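Formiminotetrahydrofolate cyclodeaminase (Thermotoga maritima, PDB 1O5H) probably catalyses the cyclisation of 5-formimidoyltetrahydrofolate to 5,10-methenyltetrahydrofolate with release of ammonia, as the folate-linked cyclodeaminase of histidine breakdown does. Local coordinates at residues A[19-22]-A[23-27]; A[52-55]-A[56-60]; A[85-88]-A[89-93]; A[104-107]-A[108-111]; A[196-199]-A[200-203]. One frame throughout, in Å; residues are numbered along the deposited sequence.

Contact 1 (A[19-22]-A[23-27])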
loop_
_atom_site.group_PDB
_atom_site.type_symbol
_atom_site.label_atom_id
_atom_site.label_comp_id
_atom_site.label_asym_id
_atom_site.label_seq_id
_atom_site.Cartn_x
_atom_site.Cartn_y
_atom_site.Cartn_z
ATOM N N SER A 19 11.424 7.160 -10.972
ATOM C CA SER A 19 10.711 6.044 -11.573
ATOM C C SER A 19 10.431 5.027 -10.497
ATOM O O SER A 19 11.111 4.991 -9.474
ATOM C CB SER A 19 11.506 5.401 -12.699
ATOM O OG SER A 19 12.504 4.550 -12.172
ATOM N N LEU A 20 9.436 4.191 -10.748
ATOM C CA LEU A 20 9.084 3.118 -9.840
ATOM C C LEU A 20 10.261 2.183 -9.517
ATOM O O LEU A 20 10.482 1.843 -8.343
ATOM C CB LEU A 20 7.883 2.343 -10.381
ATOM C CG LEU A 20 6.600 3.177 -10.462
ATOM C CD1 LEU A 20 5.589 2.506 -11.365
ATOM C CD2 LEU A 20 6.022 3.360 -9.075
ATOM N N LYS A 21 11.022 1.779 -10.535
ATOM C CA LYS A 21 12.210 0.965 -10.296
ATOM C C LYS A 21 13.197 1.721 -9.411
ATOM O O LYS A 21 13.668 1.153 -8.437
ATOM C CB LYS A 21 12.875 0.561 -11.599
ATOM C CG LYS A 21 14.178 -0.172 -11.419
ATOM C CD LYS A 21 14.654 -0.739 -12.736
ATOM C CE LYS A 21 16.154 -0.988 -12.698
ATOM N NZ LYS A 21 16.534 -1.666 -11.429
ATOM N N GLU A 22 13.483 2.987 -9.748
ATOM C CA GLU A 22 14.371 3.848 -8.955
ATOM C C GLU A 22 13.929 3.924 -7.498
ATOM O O GLU A 22 14.693 3.570 -6.585
ATOM C CB GLU A 22 14.417 5.278 -9.502
ATOM C CG GLU A 22 15.509 5.577 -10.512
ATOM C CD GLU A 22 15.298 6.922 -11.198
ATOM O OE1 GLU A 22 14.182 7.173 -11.713
ATOM O OE2 GLU A 22 16.250 7.735 -11.231
ATOM N N PHE A 23 12.703 4.402 -7.276
ATOM C CA PHE A 23 12.212 4.559 -5.910
ATOM C C PHE A 23 12.379 3.268 -5.118
ATOM O O PHE A 23 12.822 3.297 -3.967
ATOM C CB PHE A 23 10.752 5.010 -5.852
ATOM C CG PHE A 23 10.228 5.166 -4.441
ATOM C CD1 PHE A 23 10.715 6.176 -3.609
ATOM C CD2 PHE A 23 9.259 4.310 -3.945
ATOM C CE1 PHE A 23 10.255 6.332 -2.317
ATOM C CE2 PHE A 23 8.780 4.455 -2.623
ATOM C CZ PHE A 23 9.290 5.467 -1.805
ATOM N N CYS A 24 12.030 2.143 -5.738
ATOM C CA CYS A 24 12.144 0.853 -5.072
ATOM C C CYS A 24 13.572 0.518 -4.749
ATOM O O CYS A 24 13.891 0.282 -3.604
ATOM C CB CYS A 24 11.495 -0.265 -5.890
ATOM S SG CYS A 24 9.720 -0.343 -5.596
ATOM N N ASP A 25 14.431 0.512 -5.762
ATOM C CA ASP A 25 15.840 0.208 -5.576
ATOM C C ASP A 25 16.385 0.986 -4.403
ATOM O O ASP A 25 17.135 0.439 -3.625
ATOM C CB ASP A 25 16.637 0.502 -6.840
ATOM C CG ASP A 25 16.421 -0.542 -7.941
ATOM O OD1 ASP A 25 15.849 -1.637 -7.665
ATOM O OD2 ASP A 25 16.808 -0.335 -9.126
HETATM N N MSE A 26 15.970 2.240 -4.254
HETATM C CA MSE A 26 16.423 3.084 -3.148
HETATM C C MSE A 26 15.926 2.635 -1.781
HETATM O O MSE A 26 16.648 2.696 -0.783
HETATM C CB MSE A 26 16.008 4.520 -3.397
HETATM C CG MSE A 26 16.814 5.179 -4.500
HETATM SE SE MSE A 26 16.137 6.943 -4.960
HETATM C CE MSE A 26 17.891 7.671 -5.975
ATOM N N VAL A 27 14.674 2.203 -1.728
ATOM C CA VAL A 27 14.127 1.643 -0.508
ATOM C C VAL A 27 14.893 0.374 -0.192
ATOM O O VAL A 27 15.271 0.141 0.949
ATOM C CB VAL A 27 12.655 1.329 -0.654
ATOM C CG1 VAL A 27 12.130 0.615 0.601
ATOM C CG2 VAL A 27 11.855 2.599 -0.913
#

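Contact 2 (A[52-55]-A[56-60])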
loop_
_atom_site.group_PDB
_atom_site.type_symbol
_atom_site.label_atom_id
_atom_site.label_comp_id
_atom_site.label_asym_id
_atom_site.label_seq_id
_atom_site.Cartn_x
_atom_site.Cartn_y
_atom_site.Cartn_z
ATOM N N GLU A 52 -9.418 9.365 -6.804
ATOM C CA GLU A 52 -9.598 10.278 -7.902
ATOM C C GLU A 52 -10.202 9.575 -9.129
ATOM O O GLU A 52 -11.104 10.123 -9.781
ATOM C CB GLU A 52 -8.279 10.937 -8.258
ATOM C CG GLU A 52 -8.453 12.142 -9.154
ATOM C CD GLU A 52 -7.167 12.893 -9.410
ATOM O OE1 GLU A 52 -6.236 12.805 -8.592
ATOM O OE2 GLU A 52 -7.097 13.585 -10.438
HETATM N N MSE A 53 -9.721 8.367 -9.438
HETATM C CA MSE A 53 -10.244 7.623 -10.577
HETATM C C MSE A 53 -11.730 7.394 -10.441
HETATM O O MSE A 53 -12.484 7.711 -11.345
HETATM C CB MSE A 53 -9.537 6.305 -10.740
HETATM C CG MSE A 53 -10.253 5.317 -11.641
HETATM SE SE MSE A 53 -9.095 3.759 -11.770
HETATM C CE MSE A 53 -10.356 2.440 -12.897
ATOM N N VAL A 54 -12.150 6.874 -9.299
ATOM C CA VAL A 54 -13.556 6.646 -9.049
ATOM C C VAL A 54 -14.351 7.948 -9.166
ATOM O O VAL A 54 -15.448 7.964 -9.750
ATOM C CB VAL A 54 -13.796 5.974 -7.686
ATOM C CG1 VAL A 54 -15.275 5.847 -7.420
ATOM C CG2 VAL A 54 -13.119 4.576 -7.632
ATOM N N ALA A 55 -13.809 9.049 -8.653
ATOM C CA ALA A 55 -14.535 10.320 -8.746
ATOM C C ALA A 55 -14.674 10.787 -10.193
ATOM O O ALA A 55 -15.732 11.265 -10.601
ATOM C CB ALA A 55 -13.872 11.370 -7.927
ATOM N N ASN A 56 -13.606 10.642 -10.970
ATOM C CA ASN A 56 -13.661 10.961 -12.390
ATOM C C ASN A 56 -14.684 10.144 -13.119
ATOM O O ASN A 56 -15.450 10.687 -13.904
ATOM C CB ASN A 56 -12.318 10.730 -13.052
ATOM C CG ASN A 56 -11.448 11.953 -13.031
ATOM O OD1 ASN A 56 -11.936 13.093 -13.145
ATOM N ND2 ASN A 56 -10.138 11.737 -12.886
ATOM N N PHE A 57 -14.697 8.839 -12.867
ATOM C CA PHE A 57 -15.648 7.992 -13.522
ATOM C C PHE A 57 -17.073 8.185 -12.995
ATOM O O PHE A 57 -17.978 7.478 -13.415
ATOM C CB PHE A 57 -15.226 6.549 -13.392
ATOM C CG PHE A 57 -14.288 6.092 -14.459
ATOM C CD1 PHE A 57 -14.747 5.847 -15.742
ATOM C CD2 PHE A 57 -12.948 5.849 -14.169
ATOM C CE1 PHE A 57 -13.885 5.397 -16.731
ATOM C CE2 PHE A 57 -12.074 5.389 -15.155
ATOM C CZ PHE A 57 -12.547 5.162 -16.435
ATOM N N THR A 58 -17.279 9.136 -12.088
ATOM C CA THR A 58 -18.614 9.391 -11.550
ATOM C C THR A 58 -19.173 10.698 -12.074
ATOM O O THR A 58 -20.398 10.859 -12.227
ATOM C CB THR A 58 -18.593 9.398 -10.021
ATOM O OG1 THR A 58 -18.094 8.140 -9.542
ATOM C CG2 THR A 58 -20.002 9.449 -9.464
ATOM N N ARG A 59 -18.293 11.653 -12.346
ATOM C CA ARG A 59 -18.754 12.863 -13.010
ATOM C C ARG A 59 -18.950 12.563 -14.485
ATOM O O ARG A 59 -18.466 11.541 -14.989
ATOM C CB ARG A 59 -17.797 14.030 -12.794
ATOM C CG ARG A 59 -16.387 13.776 -13.221
ATOM C CD ARG A 59 -15.427 14.781 -12.646
ATOM N NE ARG A 59 -14.442 15.172 -13.639
ATOM C CZ ARG A 59 -14.690 16.016 -14.632
ATOM N NH1 ARG A 59 -15.891 16.567 -14.780
ATOM N NH2 ARG A 59 -13.734 16.315 -15.490
ATOM N N LYS A 60 -19.672 13.451 -15.167
ATOM C CA LYS A 60 -20.066 13.253 -16.571
ATOM C C LYS A 60 -20.716 11.863 -16.784
ATOM O O LYS A 60 -20.497 11.215 -17.817
ATOM C CB LYS A 60 -18.886 13.498 -17.539
#

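Contact 3 (A[85-88]-A[89-93])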
loop_
_atom_site.group_PDB
_atom_site.type_symbol
_atom_site.label_atom_id
_atom_site.label_comp_id
_atom_site.label_asym_id
_atom_site.label_seq_id
_atom_site.Cartn_x
_atom_site.Cartn_y
_atom_site.Cartn_z
ATOM N N LEU A 85 1.441 14.558 -0.162
ATOM C CA LEU A 85 2.025 13.281 0.197
ATOM C C LEU A 85 3.399 13.134 -0.422
ATOM O O LEU A 85 4.358 12.692 0.226
ATOM C CB LEU A 85 1.111 12.130 -0.214
ATOM C CG LEU A 85 -0.195 11.951 0.579
ATOM C CD1 LEU A 85 -1.117 10.969 -0.109
ATOM C CD2 LEU A 85 0.057 11.498 1.996
ATOM N N PHE A 86 3.516 13.529 -1.678
ATOM C CA PHE A 86 4.843 13.548 -2.281
ATOM C C PHE A 86 5.785 14.486 -1.547
ATOM O O PHE A 86 6.974 14.210 -1.436
ATOM C CB PHE A 86 4.769 13.889 -3.754
ATOM C CG PHE A 86 4.259 12.760 -4.597
ATOM C CD1 PHE A 86 4.802 11.480 -4.461
ATOM C CD2 PHE A 86 3.259 12.976 -5.541
ATOM C CE1 PHE A 86 4.349 10.418 -5.245
ATOM C CE2 PHE A 86 2.806 11.936 -6.333
ATOM C CZ PHE A 86 3.345 10.645 -6.183
ATOM N N ASP A 87 5.259 15.578 -1.019
ATOM C CA ASP A 87 6.123 16.455 -0.295
ATOM C C ASP A 87 6.517 15.779 1.005
ATOM O O ASP A 87 7.692 15.855 1.433
ATOM C CB ASP A 87 5.483 17.814 -0.047
ATOM C CG ASP A 87 6.481 18.812 0.479
ATOM O OD1 ASP A 87 7.424 19.159 -0.269
ATOM O OD2 ASP A 87 6.437 19.276 1.638
ATOM N N LEU A 88 5.557 15.090 1.624
ATOM C CA LEU A 88 5.829 14.473 2.935
ATOM C C LEU A 88 6.820 13.322 2.864
ATOM O O LEU A 88 7.483 13.012 3.835
ATOM C CB LEU A 88 4.542 14.039 3.629
ATOM C CG LEU A 88 3.707 15.218 4.111
ATOM C CD1 LEU A 88 2.280 14.829 4.347
ATOM C CD2 LEU A 88 4.310 15.786 5.359
ATOM N N ALA A 89 6.922 12.688 1.709
ATOM C CA ALA A 89 7.920 11.667 1.519
ATOM C C ALA A 89 9.278 12.340 1.571
ATOM O O ALA A 89 10.141 11.881 2.298
ATOM C CB ALA A 89 7.704 10.954 0.214
ATOM N N LYS A 90 9.455 13.441 0.839
ATOM C CA LYS A 90 10.706 14.226 0.831
ATOM C C LYS A 90 11.067 14.611 2.262
ATOM O O LYS A 90 12.190 14.372 2.711
ATOM C CB LYS A 90 10.516 15.485 -0.033
ATOM C CG LYS A 90 11.726 16.334 -0.417
ATOM C CD LYS A 90 11.168 17.523 -1.246
ATOM C CE LYS A 90 12.058 18.774 -1.442
ATOM N NZ LYS A 90 13.481 18.603 -1.856
ATOM N N LYS A 91 10.098 15.186 2.979
ATOM C CA LYS A 91 10.318 15.600 4.358
ATOM C C LYS A 91 10.800 14.441 5.197
ATOM O O LYS A 91 11.751 14.600 5.941
ATOM C CB LYS A 91 9.058 16.177 4.982
ATOM C CG LYS A 91 8.765 17.601 4.604
ATOM C CD LYS A 91 8.195 18.332 5.802
ATOM C CE LYS A 91 8.116 19.839 5.560
ATOM N NZ LYS A 91 6.767 20.202 5.058
ATOM N N ASP A 92 10.159 13.277 5.075
ATOM C CA ASP A 92 10.523 12.107 5.879
ATOM C C ASP A 92 12.003 11.787 5.746
ATOM O O ASP A 92 12.653 11.441 6.729
ATOM C CB ASP A 92 9.703 10.891 5.476
ATOM C CG ASP A 92 10.049 9.629 6.289
ATOM O OD1 ASP A 92 9.404 9.410 7.342
ATOM O OD2 ASP A 92 10.907 8.778 5.926
HETATM N N MSE A 93 12.535 11.914 4.536
HETATM C CA MSE A 93 13.937 11.607 4.300
HETATM C C MSE A 93 14.802 12.705 4.820
HETATM O O MSE A 93 15.842 12.450 5.398
HETATM C CB MSE A 93 14.198 11.384 2.828
HETATM C CG MSE A 93 13.146 10.465 2.224
HETATM SE SE MSE A 93 13.346 10.131 0.310
HETATM C CE MSE A 93 11.428 9.792 -0.190
#

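Contact 4 (A[104-107]-A[108-111])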
loop_
_atom_site.group_PDB
_atom_site.type_symbol
_atom_site.label_atom_id
_atom_site.label_comp_id
_atom_site.label_asym_id
_atom_site.label_seq_id
_atom_site.Cartn_x
_atom_site.Cartn_y
_atom_site.Cartn_z
ATOM N N LYS A 104 24.709 13.001 17.492
ATOM C CA LYS A 104 26.027 13.318 18.031
ATOM C C LYS A 104 26.175 14.790 18.465
ATOM O O LYS A 104 27.184 15.148 19.090
ATOM C CB LYS A 104 27.122 12.912 17.036
ATOM N N SER A 105 25.189 15.635 18.142
ATOM C CA SER A 105 25.168 17.034 18.640
ATOM C C SER A 105 24.314 17.180 19.923
ATOM O O SER A 105 23.858 16.171 20.489
ATOM C CB SER A 105 24.736 18.015 17.537
ATOM O OG SER A 105 23.630 17.503 16.799
ATOM N N SER A 106 24.103 18.420 20.376
ATOM C CA SER A 106 23.409 18.697 21.656
ATOM C C SER A 106 22.012 18.062 21.788
ATOM O O SER A 106 21.376 17.746 20.790
ATOM C CB SER A 106 23.334 20.211 21.917
ATOM O OG SER A 106 22.004 20.719 21.672
ATOM N N GLU A 107 21.558 17.878 23.031
ATOM C CA GLU A 107 20.198 17.404 23.331
ATOM C C GLU A 107 19.135 18.469 23.046
ATOM O O GLU A 107 17.952 18.158 22.973
ATOM C CB GLU A 107 20.087 16.916 24.784
ATOM C CG GLU A 107 20.195 15.404 24.950
ATOM C CD GLU A 107 18.892 14.678 24.648
ATOM O OE1 GLU A 107 17.806 15.175 25.039
ATOM O OE2 GLU A 107 18.948 13.592 24.032
ATOM N N GLY A 108 19.558 19.720 22.892
ATOM C CA GLY A 108 18.659 20.778 22.431
ATOM C C GLY A 108 18.261 20.545 20.987
ATOM O O GLY A 108 17.094 20.311 20.683
ATOM N N GLU A 109 19.246 20.595 20.098
ATOM C CA GLU A 109 19.039 20.365 18.664
ATOM C C GLU A 109 18.341 19.001 18.335
ATOM O O GLU A 109 17.454 18.964 17.483
ATOM C CB GLU A 109 20.378 20.524 17.898
ATOM C CG GLU A 109 21.202 21.762 18.267
ATOM C CD GLU A 109 22.717 21.605 18.033
ATOM O OE1 GLU A 109 23.192 21.816 16.892
ATOM O OE2 GLU A 109 23.451 21.287 18.996
ATOM N N LEU A 110 18.738 17.912 19.015
ATOM C CA LEU A 110 18.210 16.560 18.755
ATOM C C LEU A 110 16.721 16.487 19.086
ATOM O O LEU A 110 15.906 16.107 18.244
ATOM C CB LEU A 110 18.987 15.486 19.545
ATOM C CG LEU A 110 18.539 14.015 19.396
ATOM C CD1 LEU A 110 18.889 13.476 18.020
ATOM C CD2 LEU A 110 19.100 13.070 20.492
ATOM N N GLN A 111 16.378 16.861 20.316
ATOM C CA GLN A 111 15.002 16.857 20.770
ATOM C C GLN A 111 14.099 17.586 19.793
ATOM O O GLN A 111 13.004 17.114 19.461
ATOM C CB GLN A 111 14.900 17.468 22.158
ATOM C CG GLN A 111 15.059 16.449 23.251
ATOM C CD GLN A 111 13.890 15.505 23.290
ATOM O OE1 GLN A 111 12.729 15.935 23.419
ATOM N NE2 GLN A 111 14.177 14.217 23.171
#

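Contact 5 (A[196-199]-A[200-203])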
loop_
_atom_site.group_PDB
_atom_site.type_symbol
_atom_site.label_atom_id
_atom_site.label_comp_id
_atom_site.label_asym_id
_atom_site.label_seq_id
_atom_site.Cartn_x
_atom_site.Cartn_y
_atom_site.Cartn_z
ATOM N N GLU A 196 -10.364 4.543 11.231
ATOM C CA GLU A 196 -10.992 3.238 11.453
ATOM C C GLU A 196 -12.458 3.256 11.103
ATOM O O GLU A 196 -12.933 2.352 10.409
ATOM C CB GLU A 196 -10.902 2.818 12.915
ATOM C CG GLU A 196 -9.695 1.967 13.259
ATOM C CD GLU A 196 -9.489 0.835 12.269
ATOM O OE1 GLU A 196 -10.404 -0.024 12.121
ATOM O OE2 GLU A 196 -8.404 0.817 11.630
ATOM N N GLY A 197 -13.163 4.286 11.592
ATOM C CA GLY A 197 -14.583 4.386 11.406
ATOM C C GLY A 197 -14.937 4.397 9.952
ATOM O O GLY A 197 -15.665 3.515 9.499
ATOM N N CYS A 198 -14.424 5.391 9.218
ATOM C CA CYS A 198 -14.633 5.441 7.774
ATOM C C CYS A 198 -14.292 4.096 7.125
ATOM O O CYS A 198 -15.046 3.554 6.335
ATOM C CB CYS A 198 -13.772 6.534 7.162
ATOM S SG CYS A 198 -14.364 8.221 7.474
ATOM N N TYR A 199 -13.152 3.547 7.488
ATOM C CA TYR A 199 -12.686 2.321 6.904
ATOM C C TYR A 199 -13.695 1.187 7.040
ATOM O O TYR A 199 -14.051 0.521 6.052
ATOM C CB TYR A 199 -11.410 1.905 7.587
ATOM C CG TYR A 199 -10.863 0.621 7.072
ATOM C CD1 TYR A 199 -10.579 0.479 5.714
ATOM C CD2 TYR A 199 -10.587 -0.449 7.937
ATOM C CE1 TYR A 199 -10.048 -0.708 5.196
ATOM C CE2 TYR A 199 -10.059 -1.637 7.447
ATOM C CZ TYR A 199 -9.798 -1.753 6.062
ATOM O OH TYR A 199 -9.295 -2.899 5.536
ATOM N N GLN A 200 -14.122 0.953 8.272
ATOM C CA GLN A 200 -15.074 -0.089 8.565
ATOM C C GLN A 200 -16.396 0.158 7.810
ATOM O O GLN A 200 -16.909 -0.745 7.134
ATOM C CB GLN A 200 -15.294 -0.143 10.066
ATOM C CG GLN A 200 -15.196 -1.536 10.643
ATOM C CD GLN A 200 -13.779 -2.065 10.644
ATOM O OE1 GLN A 200 -13.432 -2.963 9.868
ATOM N NE2 GLN A 200 -12.952 -1.501 11.507
ATOM N N ARG A 201 -16.929 1.384 7.891
ATOM C CA ARG A 201 -18.119 1.732 7.120
ATOM C C ARG A 201 -17.905 1.429 5.638
ATOM O O ARG A 201 -18.722 0.755 5.043
ATOM C CB ARG A 201 -18.574 3.179 7.363
ATOM C CG ARG A 201 -19.313 3.376 8.677
ATOM C CD ARG A 201 -19.871 4.768 8.865
ATOM N NE ARG A 201 -18.830 5.798 8.761
ATOM C CZ ARG A 201 -18.004 6.146 9.747
ATOM N NH1 ARG A 201 -18.076 5.546 10.933
ATOM N NH2 ARG A 201 -17.103 7.100 9.551
ATOM N N VAL A 202 -16.804 1.885 5.050
ATOM C CA VAL A 202 -16.585 1.629 3.635
ATOM C C VAL A 202 -16.596 0.130 3.357
ATOM O O VAL A 202 -17.398 -0.342 2.542
ATOM C CB VAL A 202 -15.307 2.230 3.135
ATOM C CG1 VAL A 202 -15.044 1.760 1.695
ATOM C CG2 VAL A 202 -15.389 3.745 3.228
ATOM N N LYS A 203 -15.726 -0.626 4.032
ATOM C CA LYS A 203 -15.834 -2.084 3.996
ATOM C C LYS A 203 -17.289 -2.641 4.157
ATOM O O LYS A 203 -17.739 -3.432 3.345
ATOM C CB LYS A 203 -14.894 -2.702 5.006
ATOM C CG LYS A 203 -13.525 -3.054 4.417
ATOM C CD LYS A 203 -12.548 -3.418 5.508
ATOM C CE LYS A 203 -12.544 -4.894 5.865
ATOM N NZ LYS A 203 -11.421 -5.605 5.163
#

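Contact 1 (A[19-22]-A[23-27])
The start of helix 20-28, where the carbonyl of Ser-19 takes the amide of Phe-23, is a capping box built by Ser-19 and Glu-22. Ser-19 is the N-cap: its OG accepts the amide N of Glu-22 at 3.0 Å. Glu-22 folds back in return, so that its OE1 receives Ser-19 N at 2.9 Å and Ser-19 OG at 3.1 Å. Both donors reach OE1 on its anti side, the amide lying 31° out of the carboxylate plane and the hydroxyl closer to it. Beyond CG the chain of Glu-22 is extended (chi2 168°), which gives it the reach to come level with the residue before the helix.

The bond of Phe-23 N to Ser-19 O, 2.8 Å long, opens the helical pattern, which runs on through Cys-24, Asp-25 and Met-26. Within the same first turn Lys-21 reaches forward to Asp-25, four residues on, in a salt bridge. The lysine sets out with CG anti to its amide nitrogen (chi1 175°) and turns only at its last torsion, which brings NZ within 2.7 Å of Asp-25 OD2. The ammonium meets the syn lone pair of that oxygen, while CG of the lysine passes 3.5 Å from the same OD2.

The other oxygen of Asp-25 pairs with Arg-82 of the second subunit, and the ring of Phe-23 packs on Val-39 and Val-42 of helix 36-56. Asp-25 is thus shared between an intrahelical lysine and an arginine across the dimer interface, and the carboxylate of Glu-22 probably gains from the positive end of the helix dipole.

Contact 2 (A[52-55]-A[56-60])
Backbone and side-chain hydrogen bonds from Asn-56 to Arg-59 finish helix 36-56 on the carbonyls of Glu-52 to Ala-55. Asn-56 N and Phe-57 N still make helical bonds, to Glu-52 O and Met-53 O. Ala-55 O then takes two amides: Thr-58 N at 3.0 Å, from above the carbonyl plane, and Arg-59 N at 3.1 Å, much nearer that plane. The hydroxyl of Thr-58, anti to its own carbonyl carbon (chi1 -58°), donates to Val-54 O over 2.7 Å and also takes the amide of Asn-143. Arg-59 in the loop turns NE back to OD1 of Asn-56, the last helical residue, at 3.3 Å, with the amide oxygen in the guanidinium plane.

The apolar part is a single pair. Selenomethionine Met-53 brings CG to the edge of the Phe-57 ring, in its plane, 3.7 Å from CD2.

Polar ends are tied outward: Glu-52 to Arg-82 and Arg-59 to Glu-72, both on helix 68-100, and Asn-56 ND2 to the carbonyl of Ala-28 of the second subunit. The helix end thus lies beside helix 68-100, with Val-54 packed on Thr-150 of helix 147-172 and the partner chain alongside.

Contact 3 (A[85-88]-A[89-93])
Asp-87 and Lys-91, one turn apart on helix 68-100, slant across one another on its outer side. The carboxylate of Asp-87 leaves with CG anti to the backbone nitrogen (chi1 -169°). The lysine starts on the other course, anti to its carbonyl carbon, and bends at both its second and its last torsion. Its NZ thereby returns toward the aspartate, stopping 3.6 Å from OD2. This is a salt bridge at the long end of its range, made by one oxygen; the methylene CG of Lys-91 also faces OD2, at 4.1 Å.

Lys-90 takes a different path. Its chain is nearly straight as far as the bend at its last torsion and leads away, leaving NZ 6.3 Å from Asp-87 OD1. The ammonium makes a long, weak ion pair with Glu-94 instead.

Beneath these charges the main chain keeps its helical bonds. Lys-91 N to Asp-87 O, at 2.9 Å, and Asp-92 N to Leu-88 O are sound, whereas Lys-90 N to Phe-86 O is weak at 3.5 Å. Leu-85 and Leu-88 project from the same turns onto Val-127 and Val-124 of helix 107-141, and Phe-86 lies against Ala-45 of helix 36-56 and Leu-20 of the second subunit.

The helix is therefore amphipathic here, largely apolar toward helices 36-56 and 107-141, with the Asp-87 and Lys-91 pair on the more exposed side; Asp-92, which touches Ala-38 of helix 36-56, is the exception. Because Lys-91 is exposed and its pairing with Asp-87 is long, the bridge probably adds only modestly to helix stability.

Contact 4 (A[104-107]-A[108-111])
A capping box at the start of helix 107-141 joins Ser-106 to Glu-109, each side chain turned to the other's backbone. From the serine, OG accepts Glu-109 N at 3.2 Å with a fairly straight N-H (160°), and more weakly Gly-108 N at 2.9 Å, where the angle is poor. From the glutamate, OE2 accepts Ser-106 N, also at 3.2 Å; the amide approaches from above the carboxylate plane, 47° out of it. The same oxygen lies 3.1 Å from Ser-106 OG, a weak bond that closes the loop between the two side chains. Glu-109 can reach back because CG stands beside its own amide nitrogen (chi1 -46°) and the chain runs on extended, laying the carboxylate along the 105-106 backbone near Ser-105 CB.

Ser-106 is thus the N-cap residue, and the helix proper follows with Leu-110 N on Ser-106 O and a weaker bond of Gln-111 N to Glu-107 O. Placed here, the carboxylate of Glu-109 probably also interacts well with the positive end of the helix.

Glu-107, bent at its second torsion, leans over its successors. Its OE2 comes 3.6 Å from Leu-110 CD2, and its OE1 3.5 Å from Gln-111 CG. The amide of Gln-111 is taken up by the loop between helices 147-172 and 178-206, its oxygen accepting Ser-176 N, while Leu-110 touches Ala-102.

Contact 5 (A[196-199]-A[200-203])
Tyr-199 and Lys-203 make the close-packed flank of this turn of helix 178-206, while Glu-196, Gln-200 and Arg-201 lie nearer to solvent. The aliphatic part of Lys-203 crosses one face of the tyrosine ring, with CD 3.3 Å from CZ. Bends at its third and fourth torsions carry NZ beyond the ring to a weak hydrogen bond with Tyr-199 OH, 3.5 Å long. That hydroxyl has its main partner in Asp-155 of helix 147-172, and the ring stacks with His-158 of the same helix. On another side Val-202 and Cys-198 pack on helix 107-141.

Toward solvent the contacts are looser. Glu-196 and Gln-200 run side by side in the same direction, their carboxylate and amide planes 40° apart and Glu-196 OE1 3.0 Å from Gln-200 NE2; OE2 of the glutamate has a weak hydrogen bond to His-158. Arg-201 folds back along the helix, bent at its third torsion (chi3 -57°), so that Gly-197 O lies 3.4 Å above the centre of its guanidinium plane. The oxygen faces the flat side of the group and is not hydrogen-bonded to it.

Four regular backbone bonds, such as Val-202 N to Cys-198 O at 2.7 Å, run beneath both flanks. For the guanidinium, whose NE pairs with Glu-136 of helix 107-141, the carbonyl oxygen probably offers some further electrostatic attraction, partly offset by the neighbouring N-H of Cys-198.

All five contacts are local, within a helix or at its end, but they sample different depths of the fold. Contact 2 is the buried one, contact 4 lies on the surface and alone touches no other chain, and contacts 1, 3 and 5 are mixed. Contacts 1 and 4 are both capping boxes, whereas contact 2 ends helix 36-56 with a hydroxyl and two amides on its last carbonyls. Contacts 2 and 3 both join helices 36-56 and 68-100; contacts 3 and 5 both pack on helix 107-141, contact 3 with a loose ion pair, contact 5 with ring and guanidinium packing. Contacts 1 and 3 touch through Phe-23 and Met-93.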